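Long-range contacts in beta-catenin homolog sys-1 (Caenorhabditis elegans, PDB 3C2G), which acts as a transcription coregulator in the Wnt signaling asymmetry pathway, binding the TCF factor POP-1 directly and activating or repressing target genes: residues Gln9-Trp14 against Gln52-Ile57; Gln258-Thr263 against Asn298-Ala303; Gly279-Asp284 against Ala314-Lys319. One frame throughout, in Å; residues are numbered along the deposited sequence.

In the fold
All three contacts belong to one helical solenoid and none has a direct hydrogen bond across it, yet their place changes their chemistry. Interaction 1, near the N-terminal end, is buried and joins two strongly inclined helices through isoleucines and a tryptophan face. Interaction 2, nearer the middle of the chain, is partly buried: its helices run almost parallel, and an apolar patch gives way to a water bridge beside a salt bridge. Interaction 3 sets the end of one helix against a 3-10 turn and is again mostly buried. Interactions 2 and 3, with centres about 21 Å apart, are linked by consecutive helices 251-270 and 274-282 and by helix 298-311, which leads into 314-319.

Interaction 1. Residues Gln9-Trp14 against Gln52-Ile57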
loop_
_atom_site.group_PDB
_atom_site.type_symbol
_atom_site.label_atom_id
_atom_site.label_comp_id
_atom_site.label_asym_id
_atom_site.label_seq_id
_atom_site.Cartn_x
_atom_site.Cartn_y
_atom_site.Cartn_z
ATOM N N GLN A 9 43.360 16.332 -31.301
ATOM C CA GLN A 9 44.098 15.402 -32.152
ATOM C C GLN A 9 43.551 13.987 -31.942
ATOM O O GLN A 9 43.238 13.289 -32.901
ATOM C CB GLN A 9 45.611 15.470 -31.883
ATOM C CG GLN A 9 46.467 14.961 -33.057
ATOM C CD GLN A 9 47.844 14.438 -32.648
ATOM O OE1 GLN A 9 47.982 13.690 -31.674
ATOM N NE2 GLN A 9 48.868 14.812 -33.410
ATOM N N ALA A 10 43.419 13.599 -30.673
ATOM C CA ALA A 10 42.836 12.318 -30.260
ATOM C C ALA A 10 41.457 12.054 -30.883
ATOM O O ALA A 10 41.207 10.967 -31.417
ATOM C CB ALA A 10 42.752 12.248 -28.732
ATOM N N ILE A 11 40.579 13.052 -30.818
ATOM C CA ILE A 11 39.243 12.965 -31.401
ATOM C C ILE A 11 39.311 12.839 -32.932
ATOM O O ILE A 11 38.674 11.961 -33.525
ATOM C CB ILE A 11 38.368 14.168 -30.931
ATOM C CG1 ILE A 11 37.959 13.964 -29.465
ATOM C CG2 ILE A 11 37.138 14.352 -31.821
ATOM C CD1 ILE A 11 37.589 15.219 -28.718
ATOM N N ARG A 12 40.109 13.708 -33.554
ATOM C CA ARG A 12 40.291 13.723 -35.001
ATOM C C ARG A 12 40.901 12.418 -35.514
ATOM O O ARG A 12 40.520 11.926 -36.577
ATOM C CB ARG A 12 41.150 14.933 -35.415
ATOM C CG ARG A 12 41.640 14.917 -36.868
ATOM C CD ARG A 12 42.397 16.191 -37.257
ATOM N NE ARG A 12 43.837 16.117 -36.995
ATOM C CZ ARG A 12 44.478 16.861 -36.091
ATOM N NH1 ARG A 12 43.812 17.752 -35.350
ATOM N NH2 ARG A 12 45.791 16.719 -35.927
ATOM N N LEU A 13 41.827 11.851 -34.747
ATOM C CA LEU A 13 42.603 10.696 -35.197
ATOM C C LEU A 13 42.064 9.329 -34.758
ATOM O O LEU A 13 42.525 8.285 -35.244
ATOM C CB LEU A 13 44.071 10.852 -34.771
ATOM C CG LEU A 13 45.131 11.302 -35.800
ATOM C CD1 LEU A 13 44.663 12.405 -36.759
ATOM C CD2 LEU A 13 46.424 11.724 -35.088
ATOM N N TRP A 14 41.095 9.332 -33.843
ATOM C CA TRP A 14 40.635 8.085 -33.223
ATOM C C TRP A 14 40.374 6.968 -34.234
ATOM O O TRP A 14 40.917 5.861 -34.106
ATOM C CB TRP A 14 39.388 8.305 -32.355
ATOM C CG TRP A 14 38.891 7.014 -31.757
ATOM C CD1 TRP A 14 38.019 6.131 -32.325
ATOM C CD2 TRP A 14 39.275 6.445 -30.494
ATOM N NE1 TRP A 14 37.827 5.054 -31.491
ATOM C CE2 TRP A 14 38.578 5.224 -30.358
ATOM C CE3 TRP A 14 40.125 6.859 -29.456
ATOM C CZ2 TRP A 14 38.712 4.402 -29.231
ATOM C CZ3 TRP A 14 40.260 6.043 -28.333
ATOM C CH2 TRP A 14 39.555 4.828 -28.230
ATOM N N GLN A 52 28.241 14.209 -29.636
ATOM C CA GLN A 52 28.101 13.047 -30.520
ATOM C C GLN A 52 29.439 12.386 -30.877
ATOM O O GLN A 52 29.542 11.150 -30.889
ATOM C CB GLN A 52 27.329 13.403 -31.793
ATOM C CG GLN A 52 26.679 12.198 -32.472
ATOM C CD GLN A 52 25.769 11.392 -31.523
ATOM O OE1 GLN A 52 24.796 11.921 -30.969
ATOM N NE2 GLN A 52 26.091 10.108 -31.342
ATOM N N GLN A 53 30.444 13.215 -31.171
ATOM C CA GLN A 53 31.804 12.754 -31.465
ATOM C C GLN A 53 32.364 11.927 -30.314
ATOM O O GLN A 53 32.886 10.835 -30.542
ATOM C CB GLN A 53 32.753 13.936 -31.730
ATOM C CG GLN A 53 32.600 14.612 -33.072
ATOM C CD GLN A 53 33.617 15.737 -33.295
ATOM O OE1 GLN A 53 33.705 16.693 -32.508
ATOM N NE2 GLN A 53 34.389 15.628 -34.379
ATOM N N ILE A 54 32.269 12.457 -29.092
ATOM C CA ILE A 54 32.731 11.742 -27.899
ATOM C C ILE A 54 31.938 10.452 -27.684
ATOM O O ILE A 54 32.520 9.395 -27.415
ATOM C CB ILE A 54 32.627 12.598 -26.623
ATOM C CG1 ILE A 54 33.227 13.995 -26.839
ATOM C CG2 ILE A 54 33.251 11.865 -25.429
ATOM C CD1 ILE A 54 34.630 14.172 -26.353
ATOM N N LEU A 55 30.614 10.539 -27.800
ATOM C CA LEU A 55 29.766 9.375 -27.592
ATOM C C LEU A 55 30.149 8.295 -28.584
ATOM O O LEU A 55 30.229 7.112 -28.231
ATOM C CB LEU A 55 28.276 9.721 -27.717
ATOM C CG LEU A 55 27.626 10.572 -26.613
ATOM C CD1 LEU A 55 26.159 10.873 -26.947
ATOM C CD2 LEU A 55 27.750 9.910 -25.241
ATOM N N ASN A 56 30.408 8.708 -29.821
ATOM C CA ASN A 56 30.747 7.756 -30.864
ATOM C C ASN A 56 32.085 7.085 -30.610
ATOM O O ASN A 56 32.272 5.932 -30.993
ATOM C CB ASN A 56 30.696 8.407 -32.245
ATOM C CG ASN A 56 29.274 8.524 -32.780
ATOM O OD1 ASN A 56 28.325 7.966 -32.210
ATOM N ND2 ASN A 56 29.122 9.238 -33.890
ATOM N N ILE A 57 32.993 7.794 -29.941
ATOM C CA ILE A 57 34.267 7.203 -29.530
ATOM C C ILE A 57 34.091 6.250 -28.336
ATOM O O ILE A 57 34.642 5.136 -28.324
ATOM C CB ILE A 57 35.360 8.277 -29.236
ATOM C CG1 ILE A 57 35.783 8.977 -30.534
ATOM C CG2 ILE A 57 36.581 7.639 -28.595
ATOM C CD1 ILE A 57 36.737 10.158 -30.330
#
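Ile57 meets Trp14 and Ile11 at once: its CG2 lies on the indole, while the CG1-CD1 branch runs past the root of Trp14 to Ile11. The aromatic part comes first. Methyl CG2 of Ile57 sits over one face of the indole in a CH-pi contact, 3.6 Å from the centroid of the six-membered ring and only 14° off the ring normal. The methyl is centred over the ring, and its nearest ring atom is Trp14 CD2, at the fusion of the two rings, 3.5 Å away. With CG of Trp14 anti to the backbone N (chi1 178°), the ring is carried out from the backbone and presents this face to Ile57. Trp14 also makes a cation-pi contact with Arg23, and its NE1 is hydrogen-bonded to Asp60.

The aliphatic contacts follow. Methyl CD1 of Ile57 lies 3.9 Å from Ile11 CA, with the two side chains at about a right angle. On another side of Ile11, its CD1 meets Ile54 CD1 at 3.9 Å, and Ile30 of helix 20-37 touches both residues. The polar element is slight: the amide of Gln53 makes a van der Waals contact with Ile11, NE2 being 4.0 Å from CG2.

The short helical segments are inclined at 66° and 10.7 Å apart at closest approach. Inclined helices packed round a third, here helix 20-37, mainly through apolar side chains, are characteristic of the armadillo-type alpha solenoid.

Interaction 2. Residues Gln258-Thr263 against Asn298-Ala303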
loop_
_atom_site.group_PDB
_atom_site.type_symbol
_atom_site.label_atom_id
_atom_site.label_comp_id
_atom_site.label_asym_id
_atom_site.label_seq_id
_atom_site.Cartn_x
_atom_site.Cartn_y
_atom_site.Cartn_z
ATOM N N GLN A 258 19.314 -2.554 4.066
ATOM C CA GLN A 258 18.853 -1.827 2.883
ATOM C C GLN A 258 18.461 -2.805 1.768
ATOM O O GLN A 258 17.472 -2.586 1.080
ATOM C CB GLN A 258 19.921 -0.820 2.432
ATOM C CG GLN A 258 19.381 0.543 1.956
ATOM C CD GLN A 258 18.540 1.310 3.004
ATOM O OE1 GLN A 258 18.850 1.326 4.206
ATOM N NE2 GLN A 258 17.472 1.959 2.534
ATOM N N VAL A 259 19.213 -3.889 1.608
ATOM C CA VAL A 259 18.842 -4.932 0.664
ATOM C C VAL A 259 17.453 -5.529 0.990
ATOM O O VAL A 259 16.647 -5.774 0.093
ATOM C CB VAL A 259 19.894 -6.059 0.607
ATOM C CG1 VAL A 259 19.308 -7.316 -0.058
ATOM C CG2 VAL A 259 21.130 -5.598 -0.136
ATOM N N ILE A 260 17.176 -5.746 2.275
ATOM C CA ILE A 260 15.881 -6.280 2.700
ATOM C C ILE A 260 14.735 -5.287 2.422
ATOM O O ILE A 260 13.659 -5.672 1.952
ATOM C CB ILE A 260 15.921 -6.653 4.193
ATOM C CG1 ILE A 260 16.802 -7.874 4.408
ATOM C CG2 ILE A 260 14.506 -6.857 4.758
ATOM C CD1 ILE A 260 17.376 -7.931 5.801
ATOM N N ILE A 261 14.972 -4.021 2.727
ATOM C CA ILE A 261 13.988 -2.970 2.519
ATOM C C ILE A 261 13.644 -2.781 1.041
ATOM O O ILE A 261 12.479 -2.665 0.681
ATOM C CB ILE A 261 14.444 -1.641 3.171
ATOM C CG1 ILE A 261 14.449 -1.795 4.702
ATOM C CG2 ILE A 261 13.561 -0.489 2.726
ATOM C CD1 ILE A 261 15.002 -0.614 5.486
ATOM N N ARG A 262 14.646 -2.778 0.181
ATOM C CA ARG A 262 14.390 -2.657 -1.245
ATOM C C ARG A 262 13.736 -3.914 -1.829
ATOM O O ARG A 262 13.016 -3.841 -2.821
ATOM C CB ARG A 262 15.678 -2.299 -2.001
ATOM C CG ARG A 262 16.200 -0.869 -1.715
ATOM C CD ARG A 262 17.513 -0.633 -2.476
ATOM N NE ARG A 262 18.163 0.644 -2.171
ATOM C CZ ARG A 262 18.273 1.663 -3.023
ATOM N NH1 ARG A 262 17.777 1.573 -4.255
ATOM N NH2 ARG A 262 18.891 2.775 -2.641
ATOM N N THR A 263 13.992 -5.067 -1.226
ATOM C CA THR A 263 13.289 -6.281 -1.622
ATOM C C THR A 263 11.807 -6.206 -1.240
ATOM O O THR A 263 10.960 -6.613 -2.025
ATOM C CB THR A 263 13.936 -7.513 -1.017
ATOM O OG1 THR A 263 15.272 -7.621 -1.519
ATOM C CG2 THR A 263 13.166 -8.770 -1.373
ATOM N N ASN A 298 13.541 -0.044 12.692
ATOM C CA ASN A 298 12.228 0.504 12.397
ATOM C C ASN A 298 11.905 0.723 10.926
ATOM O O ASN A 298 10.749 0.584 10.522
ATOM C CB ASN A 298 11.977 1.768 13.232
ATOM C CG ASN A 298 11.903 1.459 14.715
ATOM O OD1 ASN A 298 11.937 0.288 15.114
ATOM N ND2 ASN A 298 11.803 2.492 15.541
ATOM N N ASP A 299 12.903 1.058 10.119
ATOM C CA ASP A 299 12.665 1.208 8.687
ATOM C C ASP A 299 12.327 -0.146 8.102
ATOM O O ASP A 299 11.418 -0.281 7.295
ATOM C CB ASP A 299 13.885 1.812 7.976
ATOM C CG ASP A 299 14.023 3.318 8.217
ATOM O OD1 ASP A 299 12.989 3.990 8.458
ATOM O OD2 ASP A 299 15.166 3.835 8.159
ATOM N N LEU A 300 13.074 -1.148 8.534
ATOM C CA LEU A 300 12.875 -2.502 8.085
ATOM C C LEU A 300 11.487 -2.983 8.540
ATOM O O LEU A 300 10.727 -3.527 7.743
ATOM C CB LEU A 300 14.010 -3.397 8.614
ATOM C CG LEU A 300 14.093 -4.849 8.148
ATOM C CD1 LEU A 300 15.396 -5.466 8.595
ATOM C CD2 LEU A 300 12.948 -5.650 8.732
ATOM N N ILE A 301 11.149 -2.751 9.806
ATOM C CA ILE A 301 9.838 -3.141 10.317
ATOM C C ILE A 301 8.698 -2.417 9.577
ATOM O O ILE A 301 7.732 -3.058 9.147
ATOM C CB ILE A 301 9.741 -2.992 11.868
ATOM C CG1 ILE A 301 10.701 -3.984 12.539
ATOM C CG2 ILE A 301 8.294 -3.214 12.356
ATOM C CD1 ILE A 301 11.102 -3.619 13.943
ATOM N N ARG A 302 8.819 -1.103 9.413
ATOM C CA ARG A 302 7.828 -0.346 8.632
ATOM C C ARG A 302 7.603 -0.926 7.242
ATOM O O ARG A 302 6.466 -0.996 6.772
ATOM C CB ARG A 302 8.200 1.138 8.506
ATOM C CG ARG A 302 7.671 2.013 9.623
ATOM C CD ARG A 302 7.768 3.496 9.271
ATOM N NE ARG A 302 9.136 3.993 9.386
ATOM C CZ ARG A 302 9.708 4.378 10.529
ATOM N NH1 ARG A 302 9.032 4.328 11.672
ATOM N NH2 ARG A 302 10.967 4.814 10.533
ATOM N N ALA A 303 8.684 -1.332 6.584
ATOM C CA ALA A 303 8.588 -1.760 5.203
ATOM C C ALA A 303 7.990 -3.159 5.076
ATOM O O ALA A 303 7.260 -3.433 4.137
ATOM C CB ALA A 303 9.940 -1.674 4.507
HETATM O O HOH W 1 17.178 2.438 6.798
#
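Ile260 and Ile261 carry the direct contact with Asp299, Leu300 and Ala303, where two helices run side by side at 19°. Ahead of them in sequence, Gln258 reaches across through water. This water donates both to Gln258 OE1, at 3.3 Å, and to Asp299 OD2, at 2.8 Å. The other carboxylate oxygen, OD1, is met on its anti side, well out of the carboxylate plane, by Arg302 NH2 at 3.0 Å, a salt bridge one turn along the same helix.

Ile260 comes next, its methyl CG2 obliquely against the branch point CG of Leu300 at 4.0 Å; it also touches Ser235 and Ile239 of helix 224-239. Ile261 does most of the work. Its CG1 stands beside the backbone N (chi1 -67°) and the chain then extends, which lays CD1 against the opposing backbone, 3.6 Å from Leu300 N and 3.7 Å from Asp299 CB. Its other methyl, CG2, faces Ala303 CB at 4.2 Å. An alanine in place of Ile261 is likely to open a gap beside Asp299 and Leu300 and leave Ala303 without its facing methyl. Farther on, Thr263 OG1 turns back to Val259 O at 2.8 Å, sharing that carbonyl with its own backbone N.

Chemically, then, dispersion between aliphatic groups joins these armadillo-domain helices, whereas the charge of Asp299 is probably balanced largely within its own helix and is relayed to the other helix through a water.

Interaction 3. Residues Gly279-Asp284 against Ala314-Lys319; sequences GFVRSD and AKALAK
Val281 is the tightly packed centre of this contact, with both methyls engaged. Being anti to the backbone N (chi1 174°) points CG1 out at the 3-10 turn, where it comes within 3.8 Å of Ala316 CB and 4.0 Å of Leu317 CG, a small residue and a large one in succession. The second methyl, CG2, meets Ala314 CB at 3.9 Å. The small alanine on the facing segment probably lets the backbones come near: the CA atoms of Val281 and Ala316 are 6.2 Å apart. Val286 of helix 285-292 touches both Val281 and Leu317, while Asp278 accepts a hydrogen bond from the Ala316 amide, adding a polar tie beside the apolar one.

Here the helix carrying Val281 finishes in a Schellman motif. Asp284, at positive phi (75°), is its C-prime residue, and its N bonds back to Val281 O. Ser283 OG turns back as well, to Gly279 O at 2.6 Å. In this armadillo domain the contact joins the end of helix 274-282 to the connection between helix 298-311 and helix 325-335.

The solvent side is thinner. Arg282 contributes only the aliphatic root of its side chain, CG lying 4.0 Å from Ala316 CB. Beyond that the chain bends at chi3 (-41°) and heads back along its own helix, where the guanidinium covers Gly279 CA with one face, off towards the rim. Its NH2 is hydrogen-bonded to Gln217 O, so the charged end is tied to a neighbouring loop, while the exposed Lys315 and Lys319 carry their amines away from helix 274-282.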
loop_
_atom_site.group_PDB
_atom_site.type_symbol
_atom_site.label_atom_id
_atom_site.label_comp_id
_atom_site.label_asym_id
_atom_site.label_seq_id
_atom_site.Cartn_x
_atom_site.Cartn_y
_atom_site.Cartn_z
ATOM N N GLY A 279 -0.050 -16.056 -5.067
ATOM C CA GLY A 279 1.204 -16.758 -5.380
ATOM C C GLY A 279 2.253 -16.562 -4.298
ATOM O O GLY A 279 2.940 -17.496 -3.899
ATOM N N PHE A 280 2.355 -15.332 -3.815
ATOM C CA PHE A 280 3.298 -14.964 -2.781
ATOM C C PHE A 280 2.978 -15.691 -1.466
ATOM O O PHE A 280 3.871 -16.238 -0.786
ATOM C CB PHE A 280 3.256 -13.439 -2.616
ATOM C CG PHE A 280 4.194 -12.904 -1.573
ATOM C CD1 PHE A 280 5.571 -12.965 -1.755
ATOM C CD2 PHE A 280 3.695 -12.318 -0.413
ATOM C CE1 PHE A 280 6.433 -12.458 -0.796
ATOM C CE2 PHE A 280 4.552 -11.800 0.555
ATOM C CZ PHE A 280 5.925 -11.873 0.362
ATOM N N VAL A 281 1.696 -15.732 -1.121
ATOM C CA VAL A 281 1.282 -16.417 0.086
ATOM C C VAL A 281 1.491 -17.929 -0.001
ATOM O O VAL A 281 1.881 -18.539 0.979
ATOM C CB VAL A 281 -0.154 -16.054 0.476
ATOM C CG1 VAL A 281 -0.634 -16.894 1.681
ATOM C CG2 VAL A 281 -0.256 -14.544 0.769
ATOM N N ARG A 282 1.267 -18.536 -1.160
ATOM C CA ARG A 282 1.526 -19.971 -1.321
ATOM C C ARG A 282 3.027 -20.292 -1.307
ATOM O O ARG A 282 3.426 -21.429 -1.069
ATOM C CB ARG A 282 0.838 -20.536 -2.587
ATOM C CG ARG A 282 -0.695 -20.259 -2.677
ATOM C CD ARG A 282 -1.435 -20.884 -3.895
ATOM N NE ARG A 282 -0.710 -20.807 -5.173
ATOM C CZ ARG A 282 -0.904 -19.897 -6.139
ATOM N NH1 ARG A 282 -1.806 -18.923 -6.015
ATOM N NH2 ARG A 282 -0.179 -19.961 -7.253
ATOM N N SER A 283 3.870 -19.295 -1.551
ATOM C CA SER A 283 5.325 -19.493 -1.500
ATOM C C SER A 283 5.895 -19.124 -0.124
ATOM O O SER A 283 7.102 -18.987 0.038
ATOM C CB SER A 283 6.001 -18.674 -2.585
ATOM O OG SER A 283 5.251 -18.747 -3.789
ATOM N N ASP A 284 5.006 -18.954 0.854
ATOM C CA ASP A 284 5.368 -18.716 2.255
ATOM C C ASP A 284 5.878 -17.300 2.527
ATOM O O ASP A 284 6.626 -17.052 3.475
ATOM C CB ASP A 284 6.319 -19.801 2.771
ATOM C CG ASP A 284 5.576 -21.071 3.160
ATOM O OD1 ASP A 284 4.353 -20.983 3.414
ATOM O OD2 ASP A 284 6.201 -22.152 3.206
ATOM N N ALA A 314 -5.559 -11.769 0.788
ATOM C CA ALA A 314 -5.378 -12.983 0.003
ATOM C C ALA A 314 -6.203 -14.167 0.531
ATOM O O ALA A 314 -6.185 -14.476 1.726
ATOM C CB ALA A 314 -3.921 -13.347 -0.062
ATOM N N LYS A 315 -6.910 -14.840 -0.375
ATOM C CA LYS A 315 -7.724 -15.992 0.001
ATOM C C LYS A 315 -6.846 -17.156 0.462
ATOM O O LYS A 315 -7.272 -17.947 1.326
ATOM C CB LYS A 315 -8.660 -16.410 -1.146
ATOM C CG LYS A 315 -9.945 -15.536 -1.284
ATOM C CD LYS A 315 -10.557 -15.679 -2.695
ATOM C CE LYS A 315 -12.091 -15.592 -2.671
ATOM N NZ LYS A 315 -12.617 -14.195 -2.505
ATOM N N ALA A 316 -5.623 -17.246 -0.085
ATOM C CA ALA A 316 -4.652 -18.269 0.348
ATOM C C ALA A 316 -4.290 -18.188 1.835
ATOM O O ALA A 316 -3.812 -19.162 2.405
ATOM C CB ALA A 316 -3.404 -18.228 -0.498
ATOM N N LEU A 317 -4.518 -17.037 2.472
ATOM C CA LEU A 317 -4.269 -16.921 3.915
ATOM C C LEU A 317 -5.222 -17.812 4.739
ATOM O O LEU A 317 -4.986 -18.053 5.932
ATOM C CB LEU A 317 -4.268 -15.459 4.373
ATOM C CG LEU A 317 -3.002 -14.635 4.022
ATOM C CD1 LEU A 317 -3.315 -13.163 3.805
ATOM C CD2 LEU A 317 -1.912 -14.776 5.066
ATOM N N ALA A 318 -6.263 -18.342 4.089
ATOM C CA ALA A 318 -7.095 -19.401 4.686
ATOM C C ALA A 318 -6.359 -20.733 4.797
ATOM O O ALA A 318 -6.777 -21.600 5.559
ATOM C CB ALA A 318 -8.383 -19.587 3.919
ATOM N N LYS A 319 -5.270 -20.904 4.049
ATOM C CA LYS A 319 -4.529 -22.164 4.099
ATOM C C LYS A 319 -3.175 -22.065 4.768
ATOM O O LYS A 319 -2.562 -23.080 5.042
ATOM C CB LYS A 319 -4.356 -22.772 2.710
ATOM C CG LYS A 319 -5.532 -23.627 2.255
ATOM C CD LYS A 319 -6.277 -22.969 1.098
ATOM C CE LYS A 319 -7.465 -23.809 0.639
ATOM N NZ LYS A 319 -8.590 -23.739 1.620
#